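Baccell_00856 (Bacteroides cellulosilyticus DSM 14838, PDB 5MVH) is a beta-propeller glycoside hydrolase of a gut Bacteroides, probably a rhamnosidase that cleaves rhamnose from complex glycans. Local coordinates at residues 342-347 and 358-363. Numbering follows the deposited sequence.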
loop_
_atom_site.group_PDB
_atom_site.type_symbol
_atom_site.label_atom_id
_atom_site.label_comp_id
_atom_site.label_asym_id
_atom_site.label_seq_id
_atom_site.Cartn_x
_atom_site.Cartn_y
_atom_site.Cartn_z
ATOM N N GLU A 342 -16.959 -10.788 -2.805
ATOM C CA GLU A 342 -16.008 -11.355 -3.763
ATOM C C GLU A 342 -14.639 -10.720 -3.470
ATOM O O GLU A 342 -14.533 -9.494 -3.283
ATOM C CB GLU A 342 -16.444 -11.094 -5.210
ATOM C CG GLU A 342 -15.572 -11.788 -6.251
ATOM C CD GLU A 342 -15.928 -11.409 -7.681
ATOM O OE1 GLU A 342 -16.796 -10.538 -7.892
ATOM O OE2 GLU A 342 -15.343 -11.970 -8.611
ATOM N N ILE A 343 -13.613 -11.570 -3.358
ATOM C CA ILE A 343 -12.258 -11.160 -2.982
ATOM C C ILE A 343 -11.236 -11.548 -4.055
ATOM O O ILE A 343 -11.141 -12.723 -4.423
ATOM C CB ILE A 343 -11.750 -11.857 -1.686
ATOM C CG1 ILE A 343 -12.783 -11.807 -0.572
ATOM C CG2 ILE A 343 -10.461 -11.200 -1.192
ATOM C CD1 ILE A 343 -13.159 -10.398 -0.160
ATOM N N PHE A 344 -10.451 -10.568 -4.493
ATOM C CA PHE A 344 -9.225 -10.813 -5.266
ATOM C C PHE A 344 -8.045 -10.560 -4.341
ATOM O O PHE A 344 -7.908 -9.456 -3.794
ATOM C CB PHE A 344 -9.142 -9.862 -6.461
ATOM C CG PHE A 344 -10.233 -10.051 -7.486
ATOM C CD1 PHE A 344 -11.521 -9.583 -7.249
ATOM C CD2 PHE A 344 -9.961 -10.652 -8.716
ATOM C CE1 PHE A 344 -12.527 -9.735 -8.203
ATOM C CE2 PHE A 344 -10.962 -10.793 -9.682
ATOM C CZ PHE A 344 -12.250 -10.340 -9.415
ATOM N N TYR A 345 -7.207 -11.580 -4.163
ATOM C CA TYR A 345 -6.121 -11.561 -3.197
ATOM C C TYR A 345 -4.870 -11.854 -3.991
ATOM O O TYR A 345 -4.664 -12.995 -4.484
ATOM C CB TYR A 345 -6.416 -12.605 -2.110
ATOM C CG TYR A 345 -5.544 -12.578 -0.878
ATOM C CD1 TYR A 345 -4.204 -12.989 -0.932
ATOM C CD2 TYR A 345 -6.061 -12.211 0.365
ATOM C CE1 TYR A 345 -3.408 -12.993 0.213
ATOM C CE2 TYR A 345 -5.269 -12.210 1.495
ATOM C CZ TYR A 345 -3.952 -12.623 1.424
ATOM O OH TYR A 345 -3.163 -12.607 2.526
ATOM N N ILE A 346 -4.034 -10.828 -4.156
ATOM C CA ILE A 346 -2.892 -10.906 -5.059
ATOM C C ILE A 346 -1.614 -11.206 -4.255
ATOM O O ILE A 346 -1.332 -10.541 -3.241
ATOM C CB ILE A 346 -2.729 -9.587 -5.866
ATOM C CG1 ILE A 346 -4.031 -9.209 -6.622
ATOM C CG2 ILE A 346 -1.527 -9.683 -6.788
ATOM C CD1 ILE A 346 -4.467 -10.185 -7.710
ATOM N N PHE A 347 -0.828 -12.168 -4.724
ATOM C CA PHE A 347 0.353 -12.607 -4.016
ATOM C C PHE A 347 1.438 -13.106 -4.970
ATOM O O PHE A 347 1.280 -13.103 -6.191
ATOM C CB PHE A 347 -0.018 -13.655 -2.932
ATOM C CG PHE A 347 -0.421 -15.021 -3.463
ATOM C CD1 PHE A 347 -1.710 -15.259 -3.954
ATOM C CD2 PHE A 347 0.484 -16.103 -3.430
ATOM C CE1 PHE A 347 -2.072 -16.527 -4.446
ATOM C CE2 PHE A 347 0.124 -17.364 -3.910
ATOM C CZ PHE A 347 -1.164 -17.581 -4.402
ATOM N N LEU A 358 -3.019 -15.152 -8.113
ATOM C CA LEU A 358 -4.326 -14.728 -7.663
ATOM C C LEU A 358 -4.956 -15.824 -6.818
ATOM O O LEU A 358 -5.106 -16.970 -7.274
ATOM C CB LEU A 358 -5.245 -14.419 -8.839
ATOM C CG LEU A 358 -6.730 -14.205 -8.533
ATOM C CD1 LEU A 358 -6.931 -13.025 -7.609
ATOM C CD2 LEU A 358 -7.536 -14.060 -9.825
ATOM N N ALA A 359 -5.326 -15.451 -5.594
ATOM C CA ALA A 359 -6.214 -16.246 -4.766
ATOM C C ALA A 359 -7.569 -15.547 -4.829
ATOM O O ALA A 359 -7.675 -14.371 -4.486
ATOM C CB ALA A 359 -5.688 -16.313 -3.334
ATOM N N HIS A 360 -8.598 -16.244 -5.311
ATOM C CA HIS A 360 -9.906 -15.625 -5.531
ATOM C C HIS A 360 -10.964 -16.343 -4.722
ATOM O O HIS A 360 -10.965 -17.565 -4.702
ATOM C CB HIS A 360 -10.277 -15.649 -7.014
ATOM C CG HIS A 360 -11.633 -15.095 -7.311
ATOM N ND1 HIS A 360 -12.747 -15.892 -7.439
ATOM C CD2 HIS A 360 -12.058 -13.820 -7.518
ATOM C CE1 HIS A 360 -13.804 -15.140 -7.702
ATOM N NE2 HIS A 360 -13.414 -13.876 -7.763
ATOM N N ALA A 361 -11.850 -15.581 -4.055
ATOM C CA ALA A 361 -12.992 -16.146 -3.364
ATOM C C ALA A 361 -14.244 -15.512 -3.924
ATOM O O ALA A 361 -14.351 -14.290 -3.970
ATOM C CB ALA A 361 -12.894 -15.888 -1.872
ATOM N N ALA A 362 -15.190 -16.338 -4.360
ATOM C CA ALA A 362 -16.503 -15.857 -4.771
ATOM C C ALA A 362 -17.254 -15.200 -3.629
ATOM O O ALA A 362 -17.998 -14.231 -3.831
ATOM C CB ALA A 362 -17.336 -17.018 -5.324
ATOM N N ALA A 363 -17.075 -15.748 -2.429
ATOM C CA ALA A 363 -17.714 -15.228 -1.218
ATOM C C ALA A 363 -16.728 -15.424 -0.101
ATOM O O ALA A 363 -16.359 -16.547 0.192
ATOM C CB ALA A 363 -19.004 -15.986 -0.922
#
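Ile343 and Tyr345 pair with Ala361 and Ala359 as the antiparallel hydrogen-bonded positions of strands 342-347 and 358-361, whose axes approach to 4.7 Å, their directions 165° apart. Each pair closes two backbone bonds, among them Ile343 N to Ala361 O at 2.9 Å and Ala359 N to Tyr345 O at 2.8 Å. At the non-hydrogen-bonded positions Phe344 faces His360 and Ile346 faces Leu358, all four on one face of the sheet. The His360 imidazole turns its CD2 edge onto the centre of the Phe344 ring in an edge-to-face pair, planes at 70°. Its NE2 gives a nearly straight hydrogen bond of 2.8 Å, in the ring plane, to the anti lone pair of Glu342 OE2; the carboxylate stands almost perpendicular to the imidazole. Glu342 reaches that far because its chain is fully extended (chi1 -174°). Ring stack and carboxylate together probably fix the rotation of His360. Leu358 CD1 touches both Phe344 CD2, at 4.0 Å, and Ile346 CD1, at 3.8 Å. On the other face Ala359 CB meets Tyr345 CB, while Tyr345 OH bonds to Arg298 O on strand 296-302. Strands 335-339 and 369-373 flank the hairpin, completing a four-stranded antiparallel blade of the beta-propeller.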